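Local coordinates for capsid protein (Infectious hypodermal and hematopoietic necrosis virus, PDB 3N7X), which builds the icosahedral shell of a shrimp densovirus, sixty copies of a beta-barrel subunit joining into a particle that probably encloses the viral genome, at residues 65-73 with 179-190; 154-164 with 320-328. All coordinates share one frame; numbering follows the deposited sequence.

Interaction 1: 65-73 with 179-190; sequences NFDGKNLYC and QLVTVQSTAANY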
loop_
_atom_site.group_PDB
_atom_site.type_symbol
_atom_site.label_atom_id
_atom_site.label_comp_id
_atom_site.label_asym_id
_atom_site.label_seq_id
_atom_site.Cartn_x
_atom_site.Cartn_y
_atom_site.Cartn_z
ATOM N N ASN A 65 76.119 12.380 -83.553
ATOM C CA ASN A 65 75.298 11.244 -83.165
ATOM C C ASN A 65 75.188 11.129 -81.655
ATOM O O ASN A 65 76.132 11.442 -80.931
ATOM C CB ASN A 65 75.873 9.953 -83.739
ATOM C CG ASN A 65 75.728 9.881 -85.243
ATOM O OD1 ASN A 65 75.112 10.755 -85.858
ATOM N ND2 ASN A 65 76.284 8.834 -85.845
ATOM N N PHE A 66 74.029 10.676 -81.186
ATOM C CA PHE A 66 73.802 10.525 -79.757
ATOM C C PHE A 66 74.841 9.627 -79.111
ATOM O O PHE A 66 75.291 8.653 -79.710
ATOM C CB PHE A 66 72.432 9.898 -79.473
ATOM C CG PHE A 66 71.261 10.701 -79.961
ATOM C CD1 PHE A 66 71.225 12.086 -79.807
ATOM C CD2 PHE A 66 70.155 10.059 -80.516
ATOM C CE1 PHE A 66 70.102 12.821 -80.196
ATOM C CE2 PHE A 66 69.025 10.783 -80.907
ATOM C CZ PHE A 66 68.997 12.164 -80.746
ATOM N N ASP A 67 75.214 9.963 -77.883
ATOM C CA ASP A 67 76.137 9.147 -77.098
ATOM C C ASP A 67 75.732 9.345 -75.639
ATOM O O ASP A 67 74.784 10.075 -75.353
ATOM C CB ASP A 67 77.605 9.551 -77.322
ATOM C CG ASP A 67 77.921 10.949 -76.825
ATOM O OD1 ASP A 67 77.559 11.292 -75.673
ATOM O OD2 ASP A 67 78.555 11.703 -77.591
ATOM N N GLY A 68 76.430 8.694 -74.718
ATOM C CA GLY A 68 76.090 8.847 -73.317
ATOM C C GLY A 68 77.253 9.416 -72.532
ATOM O O GLY A 68 77.486 9.026 -71.389
ATOM N N LYS A 69 77.970 10.357 -73.136
ATOM C CA LYS A 69 79.137 10.954 -72.497
ATOM C C LYS A 69 78.877 12.162 -71.594
ATOM O O LYS A 69 79.567 12.340 -70.589
ATOM C CB LYS A 69 80.156 11.341 -73.567
ATOM C CG LYS A 69 80.594 10.187 -74.443
ATOM C CD LYS A 69 81.531 10.665 -75.545
ATOM C CE LYS A 69 82.023 9.505 -76.395
ATOM N NZ LYS A 69 82.850 9.972 -77.542
ATOM N N ASN A 70 77.899 12.993 -71.950
ATOM C CA ASN A 70 77.619 14.184 -71.156
ATOM C C ASN A 70 76.173 14.376 -70.730
ATOM O O ASN A 70 75.249 13.811 -71.313
ATOM C CB ASN A 70 78.057 15.447 -71.905
ATOM C CG ASN A 70 79.501 15.395 -72.344
ATOM O OD1 ASN A 70 79.807 14.901 -73.427
ATOM N ND2 ASN A 70 80.401 15.893 -71.501
ATOM N N LEU A 71 76.002 15.199 -69.702
ATOM C CA LEU A 71 74.694 15.544 -69.163
ATOM C C LEU A 71 74.814 16.962 -68.627
ATOM O O LEU A 71 75.898 17.385 -68.221
ATOM C CB LEU A 71 74.305 14.600 -68.019
ATOM C CG LEU A 71 73.983 13.141 -68.364
ATOM C CD1 LEU A 71 73.766 12.340 -67.081
ATOM C CD2 LEU A 71 72.746 13.083 -69.251
ATOM N N TYR A 72 73.717 17.710 -68.649
ATOM C CA TYR A 72 73.753 19.059 -68.115
ATOM C C TYR A 72 73.690 18.896 -66.613
ATOM O O TYR A 72 72.995 18.016 -66.108
ATOM C CB TYR A 72 72.551 19.878 -68.570
ATOM C CG TYR A 72 72.529 20.188 -70.040
ATOM C CD1 TYR A 72 71.957 19.302 -70.952
ATOM C CD2 TYR A 72 73.072 21.379 -70.526
ATOM C CE1 TYR A 72 71.921 19.597 -72.313
ATOM C CE2 TYR A 72 73.041 21.683 -71.881
ATOM C CZ TYR A 72 72.466 20.791 -72.770
ATOM O OH TYR A 72 72.434 21.092 -74.115
ATOM N N CYS A 73 74.419 19.739 -65.896
ATOM C CA CYS A 73 74.419 19.668 -64.447
ATOM C C CYS A 73 73.876 20.956 -63.846
ATOM O O CYS A 73 74.165 22.046 -64.337
ATOM C CB CYS A 73 75.840 19.417 -63.935
ATOM S SG CYS A 73 76.009 19.499 -62.131
ATOM N N GLN A 179 75.431 23.692 -67.139
ATOM C CA GLN A 179 76.479 23.358 -68.098
ATOM C C GLN A 179 76.724 21.860 -68.249
ATOM O O GLN A 179 76.413 21.072 -67.352
ATOM C CB GLN A 179 77.775 24.064 -67.694
ATOM C CG GLN A 179 77.644 25.576 -67.656
ATOM C CD GLN A 179 77.225 26.146 -69.002
ATOM O OE1 GLN A 179 77.876 25.902 -70.018
ATOM N NE2 GLN A 179 76.137 26.910 -69.016
ATOM N N LEU A 180 77.285 21.469 -69.390
ATOM C CA LEU A 180 77.563 20.063 -69.646
ATOM C C LEU A 180 78.733 19.523 -68.835
ATOM O O LEU A 180 79.764 20.177 -68.680
ATOM C CB LEU A 180 77.833 19.830 -71.132
ATOM C CG LEU A 180 76.627 19.876 -72.075
ATOM C CD1 LEU A 180 77.103 19.618 -73.497
ATOM C CD2 LEU A 180 75.590 18.832 -71.660
ATOM N N VAL A 181 78.552 18.315 -68.320
ATOM C CA VAL A 181 79.567 17.637 -67.528
ATOM C C VAL A 181 79.790 16.269 -68.158
ATOM O O VAL A 181 78.835 15.577 -68.514
ATOM C CB VAL A 181 79.104 17.461 -66.064
ATOM C CG1 VAL A 181 80.061 16.551 -65.318
ATOM C CG2 VAL A 181 79.039 18.814 -65.374
ATOM N N THR A 182 81.049 15.882 -68.312
ATOM C CA THR A 182 81.356 14.590 -68.903
ATOM C C THR A 182 81.230 13.512 -67.837
ATOM O O THR A 182 81.998 13.486 -66.877
ATOM C CB THR A 182 82.778 14.576 -69.493
ATOM O OG1 THR A 182 82.872 15.571 -70.520
ATOM C CG2 THR A 182 83.097 13.215 -70.092
ATOM N N VAL A 183 80.256 12.625 -68.011
ATOM C CA VAL A 183 80.025 11.556 -67.049
ATOM C C VAL A 183 80.691 10.236 -67.441
ATOM O O VAL A 183 81.026 9.429 -66.577
ATOM C CB VAL A 183 78.509 11.329 -66.839
ATOM C CG1 VAL A 183 77.873 12.586 -66.275
ATOM C CG2 VAL A 183 77.849 10.972 -68.147
ATOM N N GLN A 184 80.879 10.023 -68.741
ATOM C CA GLN A 184 81.512 8.808 -69.258
ATOM C C GLN A 184 82.168 9.118 -70.589
ATOM O O GLN A 184 81.533 8.995 -71.641
ATOM C CB GLN A 184 80.484 7.699 -69.483
ATOM C CG GLN A 184 80.288 6.765 -68.315
ATOM C CD GLN A 184 81.597 6.222 -67.786
ATOM O OE1 GLN A 184 82.525 5.940 -68.554
ATOM N NE2 GLN A 184 81.680 6.058 -66.467
ATOM N N SER A 185 83.436 9.509 -70.547
ATOM C CA SER A 185 84.165 9.859 -71.763
ATOM C C SER A 185 84.166 8.766 -72.830
ATOM O O SER A 185 84.291 9.063 -74.016
ATOM C CB SER A 185 85.606 10.233 -71.417
ATOM O OG SER A 185 86.264 9.154 -70.779
ATOM N N THR A 186 84.015 7.509 -72.418
ATOM C CA THR A 186 84.022 6.399 -73.371
ATOM C C THR A 186 82.637 5.860 -73.731
ATOM O O THR A 186 82.529 4.846 -74.422
ATOM C CB THR A 186 84.852 5.210 -72.833
ATOM O OG1 THR A 186 84.218 4.663 -71.664
ATOM C CG2 THR A 186 86.260 5.667 -72.480
ATOM N N ALA A 187 81.586 6.534 -73.274
ATOM C CA ALA A 187 80.220 6.085 -73.537
ATOM C C ALA A 187 79.677 6.400 -74.927
ATOM O O ALA A 187 78.925 7.359 -75.114
ATOM C CB ALA A 187 79.283 6.648 -72.484
ATOM N N ALA A 188 80.050 5.586 -75.904
ATOM C CA ALA A 188 79.556 5.787 -77.256
ATOM C C ALA A 188 78.065 5.442 -77.253
ATOM O O ALA A 188 77.271 6.065 -77.959
ATOM C CB ALA A 188 80.308 4.889 -78.230
ATOM N N ASN A 189 77.700 4.441 -76.452
ATOM C CA ASN A 189 76.313 3.994 -76.324
ATOM C C ASN A 189 75.471 5.054 -75.612
ATOM O O ASN A 189 75.635 5.289 -74.411
ATOM C CB ASN A 189 76.266 2.677 -75.547
ATOM C CG ASN A 189 74.864 2.307 -75.110
ATOM O OD1 ASN A 189 73.886 2.615 -75.791
ATOM N ND2 ASN A 189 74.759 1.633 -73.974
ATOM N N TYR A 190 74.557 5.680 -76.352
ATOM C CA TYR A 190 73.730 6.739 -75.787
ATOM C C TYR A 190 72.772 6.284 -74.690
ATOM O O TYR A 190 72.206 7.118 -73.984
ATOM C CB TYR A 190 72.958 7.462 -76.899
ATOM C CG TYR A 190 71.699 6.770 -77.361
ATOM C CD1 TYR A 190 71.717 5.435 -77.766
ATOM C CD2 TYR A 190 70.483 7.457 -77.407
ATOM C CE1 TYR A 190 70.557 4.801 -78.204
ATOM C CE2 TYR A 190 69.313 6.835 -77.845
ATOM C CZ TYR A 190 69.355 5.507 -78.241
ATOM O OH TYR A 190 68.203 4.885 -78.669
#

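Interaction 2: 154-164 with 320-328; sequences DTTGLHNQLST and LNKCYIMHT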
loop_
_atom_site.group_PDB
_atom_site.type_symbol
_atom_site.label_atom_id
_atom_site.label_comp_id
_atom_site.label_asym_id
_atom_site.label_seq_id
_atom_site.Cartn_x
_atom_site.Cartn_y
_atom_site.Cartn_z
ATOM N N ASP A 154 72.951 10.476 -59.181
ATOM C CA ASP A 154 73.828 9.329 -58.988
ATOM C C ASP A 154 73.645 8.778 -57.580
ATOM O O ASP A 154 74.454 9.032 -56.690
ATOM C CB ASP A 154 75.283 9.751 -59.226
ATOM C CG ASP A 154 76.279 8.645 -58.914
ATOM O OD1 ASP A 154 75.899 7.452 -58.970
ATOM O OD2 ASP A 154 77.453 8.974 -58.626
ATOM N N THR A 155 72.577 8.014 -57.382
ATOM C CA THR A 155 72.288 7.454 -56.072
ATOM C C THR A 155 73.026 6.164 -55.754
ATOM O O THR A 155 73.187 5.820 -54.582
ATOM C CB THR A 155 70.780 7.186 -55.901
ATOM O OG1 THR A 155 70.324 6.318 -56.944
ATOM C CG2 THR A 155 70.001 8.484 -55.952
ATOM N N THR A 156 73.471 5.445 -56.779
ATOM C CA THR A 156 74.165 4.185 -56.550
ATOM C C THR A 156 75.674 4.320 -56.376
ATOM O O THR A 156 76.378 3.320 -56.247
ATOM C CB THR A 156 73.878 3.173 -57.675
ATOM O OG1 THR A 156 74.277 3.723 -58.934
ATOM C CG2 THR A 156 72.395 2.846 -57.717
ATOM N N GLY A 157 76.169 5.555 -56.380
ATOM C CA GLY A 157 77.590 5.788 -56.179
ATOM C C GLY A 157 78.524 5.513 -57.340
ATOM O O GLY A 157 79.590 4.920 -57.159
ATOM N N LEU A 158 78.142 5.956 -58.530
ATOM C CA LEU A 158 78.961 5.749 -59.713
ATOM C C LEU A 158 80.197 6.646 -59.748
ATOM O O LEU A 158 81.309 6.170 -59.970
ATOM C CB LEU A 158 78.138 6.019 -60.975
ATOM C CG LEU A 158 76.892 5.167 -61.235
ATOM C CD1 LEU A 158 76.084 5.766 -62.385
ATOM C CD2 LEU A 158 77.307 3.743 -61.556
ATOM N N HIS A 159 79.996 7.940 -59.512
ATOM C CA HIS A 159 81.080 8.912 -59.599
ATOM C C HIS A 159 81.403 9.723 -58.352
ATOM O O HIS A 159 80.547 9.948 -57.496
ATOM C CB HIS A 159 80.765 9.899 -60.720
ATOM C CG HIS A 159 80.244 9.256 -61.967
ATOM N ND1 HIS A 159 81.035 8.499 -62.805
ATOM C CD2 HIS A 159 79.007 9.262 -62.520
ATOM C CE1 HIS A 159 80.310 8.068 -63.822
ATOM N NE2 HIS A 159 79.075 8.517 -63.671
ATOM N N ASN A 160 82.646 10.193 -58.287
ATOM C CA ASN A 160 83.123 11.016 -57.181
ATOM C C ASN A 160 83.412 12.426 -57.691
ATOM O O ASN A 160 82.957 13.417 -57.116
ATOM C CB ASN A 160 84.404 10.423 -56.593
ATOM C CG ASN A 160 84.174 9.079 -55.933
ATOM O OD1 ASN A 160 85.034 8.196 -55.979
ATOM N ND2 ASN A 160 83.015 8.919 -55.302
ATOM N N GLN A 161 84.165 12.509 -58.784
ATOM C CA GLN A 161 84.535 13.798 -59.355
ATOM C C GLN A 161 84.472 13.812 -60.882
ATOM O O GLN A 161 84.964 12.901 -61.548
ATOM C CB GLN A 161 85.947 14.168 -58.905
ATOM C CG GLN A 161 86.399 15.549 -59.351
ATOM C CD GLN A 161 87.869 15.812 -59.050
ATOM O OE1 GLN A 161 88.357 15.514 -57.952
ATOM N NE2 GLN A 161 88.581 16.384 -60.020
ATOM N N LEU A 162 83.877 14.859 -61.439
ATOM C CA LEU A 162 83.768 14.970 -62.884
ATOM C C LEU A 162 84.232 16.343 -63.342
ATOM O O LEU A 162 84.351 17.270 -62.537
ATOM C CB LEU A 162 82.321 14.755 -63.323
ATOM C CG LEU A 162 81.667 13.452 -62.861
ATOM C CD1 LEU A 162 80.198 13.477 -63.249
ATOM C CD2 LEU A 162 82.375 12.246 -63.475
ATOM N N SER A 163 84.496 16.461 -64.639
ATOM C CA SER A 163 84.925 17.724 -65.225
ATOM C C SER A 163 83.874 18.192 -66.208
ATOM O O SER A 163 83.147 17.379 -66.783
ATOM C CB SER A 163 86.250 17.565 -65.976
ATOM O OG SER A 163 87.331 17.385 -65.083
ATOM N N THR A 164 83.786 19.503 -66.388
ATOM C CA THR A 164 82.845 20.076 -67.336
ATOM C C THR A 164 83.381 19.728 -68.723
ATOM O O THR A 164 84.586 19.524 -68.885
ATOM C CB THR A 164 82.794 21.596 -67.183
ATOM O OG1 THR A 164 84.129 22.096 -67.045
ATOM C CG2 THR A 164 81.995 21.987 -65.957
ATOM N N LEU A 320 84.761 26.089 -60.881
ATOM C CA LEU A 320 83.761 26.274 -61.922
ATOM C C LEU A 320 83.736 25.173 -62.991
ATOM O O LEU A 320 82.705 24.960 -63.629
ATOM C CB LEU A 320 83.969 27.636 -62.593
ATOM C CG LEU A 320 83.243 28.882 -62.065
ATOM C CD1 LEU A 320 82.536 28.600 -60.754
ATOM C CD2 LEU A 320 84.245 30.011 -61.916
ATOM N N ASN A 321 84.856 24.476 -63.189
ATOM C CA ASN A 321 84.918 23.419 -64.203
ATOM C C ASN A 321 84.936 22.016 -63.618
ATOM O O ASN A 321 85.300 21.052 -64.302
ATOM C CB ASN A 321 86.149 23.595 -65.095
ATOM C CG ASN A 321 87.456 23.539 -64.316
ATOM O OD1 ASN A 321 87.488 23.128 -63.153
ATOM N ND2 ASN A 321 88.544 23.944 -64.961
ATOM N N LYS A 322 84.551 21.907 -62.352
ATOM C CA LYS A 322 84.517 20.616 -61.679
ATOM C C LYS A 322 83.146 20.339 -61.079
ATOM O O LYS A 322 82.369 21.255 -60.801
ATOM C CB LYS A 322 85.565 20.557 -60.566
ATOM C CG LYS A 322 86.991 20.634 -61.045
ATOM C CD LYS A 322 87.373 19.427 -61.869
ATOM C CE LYS A 322 88.776 19.605 -62.424
ATOM N NZ LYS A 322 89.197 18.463 -63.279
ATOM N N CYS A 323 82.868 19.059 -60.876
ATOM C CA CYS A 323 81.609 18.621 -60.305
ATOM C C CYS A 323 81.906 17.552 -59.259
ATOM O O CYS A 323 82.432 16.486 -59.584
ATOM C CB CYS A 323 80.723 18.053 -61.411
ATOM S SG CYS A 323 79.271 17.155 -60.840
ATOM N N TYR A 324 81.585 17.844 -58.002
ATOM C CA TYR A 324 81.823 16.894 -56.919
ATOM C C TYR A 324 80.520 16.277 -56.437
ATOM O O TYR A 324 79.598 16.988 -56.032
ATOM C CB TYR A 324 82.521 17.592 -55.753
ATOM C CG TYR A 324 83.915 18.054 -56.087
ATOM C CD1 TYR A 324 85.008 17.197 -55.938
ATOM C CD2 TYR A 324 84.142 19.339 -56.582
ATOM C CE1 TYR A 324 86.296 17.609 -56.278
ATOM C CE2 TYR A 324 85.423 19.762 -56.926
ATOM C CZ TYR A 324 86.495 18.892 -56.773
ATOM O OH TYR A 324 87.757 19.300 -57.139
ATOM N N ILE A 325 80.448 14.952 -56.476
ATOM C CA ILE A 325 79.249 14.254 -56.042
ATOM C C ILE A 325 79.457 13.612 -54.676
ATOM O O ILE A 325 80.432 12.897 -54.456
ATOM C CB ILE A 325 78.861 13.175 -57.054
ATOM C CG1 ILE A 325 78.679 13.820 -58.425
ATOM C CG2 ILE A 325 77.583 12.482 -56.614
ATOM C CD1 ILE A 325 78.448 12.834 -59.534
ATOM N N MET A 326 78.529 13.874 -53.762
ATOM C CA MET A 326 78.602 13.336 -52.409
ATOM C C MET A 326 78.032 11.919 -52.287
ATOM O O MET A 326 76.986 11.609 -52.856
ATOM C CB MET A 326 77.848 14.254 -51.453
ATOM C CG MET A 326 77.950 13.844 -49.998
ATOM S SD MET A 326 76.740 14.696 -48.964
ATOM C CE MET A 326 77.461 16.327 -48.842
ATOM N N HIS A 327 78.726 11.061 -51.548
ATOM C CA HIS A 327 78.263 9.696 -51.318
ATOM C C HIS A 327 78.617 9.300 -49.894
ATOM O O HIS A 327 79.794 9.124 -49.578
ATOM C CB HIS A 327 78.925 8.708 -52.281
ATOM C CG HIS A 327 78.513 8.884 -53.705
ATOM N ND1 HIS A 327 77.197 8.842 -54.110
ATOM C CD2 HIS A 327 79.245 9.100 -54.825
ATOM C CE1 HIS A 327 77.134 9.027 -55.416
ATOM N NE2 HIS A 327 78.363 9.186 -55.874
ATOM N N THR A 328 77.611 9.172 -49.034
ATOM C CA THR A 328 77.859 8.789 -47.647
ATOM C C THR A 328 77.525 7.318 -47.446
ATOM O O THR A 328 77.719 6.767 -46.362
ATOM C CB THR A 328 77.014 9.622 -46.666
ATOM O OG1 THR A 328 75.621 9.417 -46.936
ATOM C CG2 THR A 328 77.347 11.094 -46.801
HETATM O O HOH W 1 88.148 15.561 -62.766
#

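Interaction 1: 65-73 with 179-190
L180 lays its CD2 methyl over the centre of one face of the Y72 ring, 3.5 Å from L180 CD2 to the ring centroid and almost on the ring normal, a CH-pi contact. CG of L180 stands anti to its carbonyl carbon (chi1 -74°), which carries the methyl across to the partner strand, while a hydrogen bond between Y72 OH and D59 OD1 holds the far end of the ring. On the same sheet face N70 ND2 reaches T182 OG1 at 2.7 Å in a bent, weak hydrogen bond (127° at the hydrogen). On the opposite face, C73 CB rests on V181 CG2 at 3.6 Å; just past the strand, V183 CG1 meets L71 CD1, the two side chains crossing at about a right angle. Between the faces, L71 and V181 exchange two backbone hydrogen bonds as an antiparallel hydrogen-bonded pair.

Where the strands give out, K69 O takes two donors, V183 N at 2.7 Å and Q184 N at 3.2 Å. The type I turn Q184-A187 follows, and the extended K69 side chain runs along its carbonyls, with K69 CG 3.2 Å from Q184 O. G68 N donates to A187 O at 2.9 Å; having no side chain, G68 lets the backbone carbonyl of N189 come close. D67 OD1 accepts from K69 N, an Asx turn. F66 CB sits against Y190 CB, 3.6 Å away, and against CG and CD2 of Y190; the rings are near parallel (15°) but barely overlap.

Strand 70-73 is flanked by 264-268, where F265 and R267 pack on L71, and strand 179-182 by 161-164. N189 caps E191 N ahead of helix 192-196, and the Y190 ring meets Y55 of a neighbouring subunit.

Interaction 2: 154-164 with 320-328
H327 and D154 meet in a cluster of polar bonds: H327 NE2 shares its hydrogen between D154 OD2 at 2.9 Å and H159 O at 2.8 Å, both weak and bent, with ring and carboxylate planes 79° apart. D154 is itself positioned by its loop, OD1 taking L158 N through its syn lone pair and OD2 taking H159 N. At the far end K322, bent at chi2 (-66°), turns NZ onto S163 OG at 2.8 Å, and one water accepts from both K322 NZ and Q161 NE2.

Backbone hydrogen bonds run between these ends. L162 and C323 bond to each other in both directions, I325 N donates to N160 O, and T164 N to N321 O at 3.0 Å. Q310 of a neighbouring subunit hydrogen-bonds with its side chain to H327 N and I325 O.

Non-polar contacts complete the interface. G157 CA makes a CH-pi contact over one face of the H327 ring, 3.5 Å from its centroid. The Q161 chain, extended from a CG anti to its backbone N, lies alongside the Y324 ring, with Q161 CG 3.7 Å from Y324 CE1. L162 CD1 meets I325 CD1 at 4.2 Å, and F265 packs on C323 and I325.

Strand 322-324 thus adds an antiparallel edge strand, outermost within this chain, to one sheet of a viral jelly-roll beta-barrel.

Overall arrangement
Interactions 1 and 2 are alternate pairings of one antiparallel sheet, ordered 70-74, 179-182, 161-164, 322-324, separated by the pairing of 179-182 with 161-164, with centres 14 Å apart. The inner strands join them: T182 N lies 3.0 Å from S163 O, probably a hydrogen bond, and V181 CG1 packs on L162 CB at 3.5 Å. Beyond the strands, V183 O approaches H159 CE1 at 3.2 Å, so the loops also touch. Bound ions lie near both contacts. In interaction 1 the Y190 side chain is about 5 Å from a calcium ion, and Y190 precedes E191 in sequence, a calcium-binding residue; in interaction 2 the Y324 side chain is about 4 Å from a magnesium ion. Each contact also borders a different neighbouring subunit.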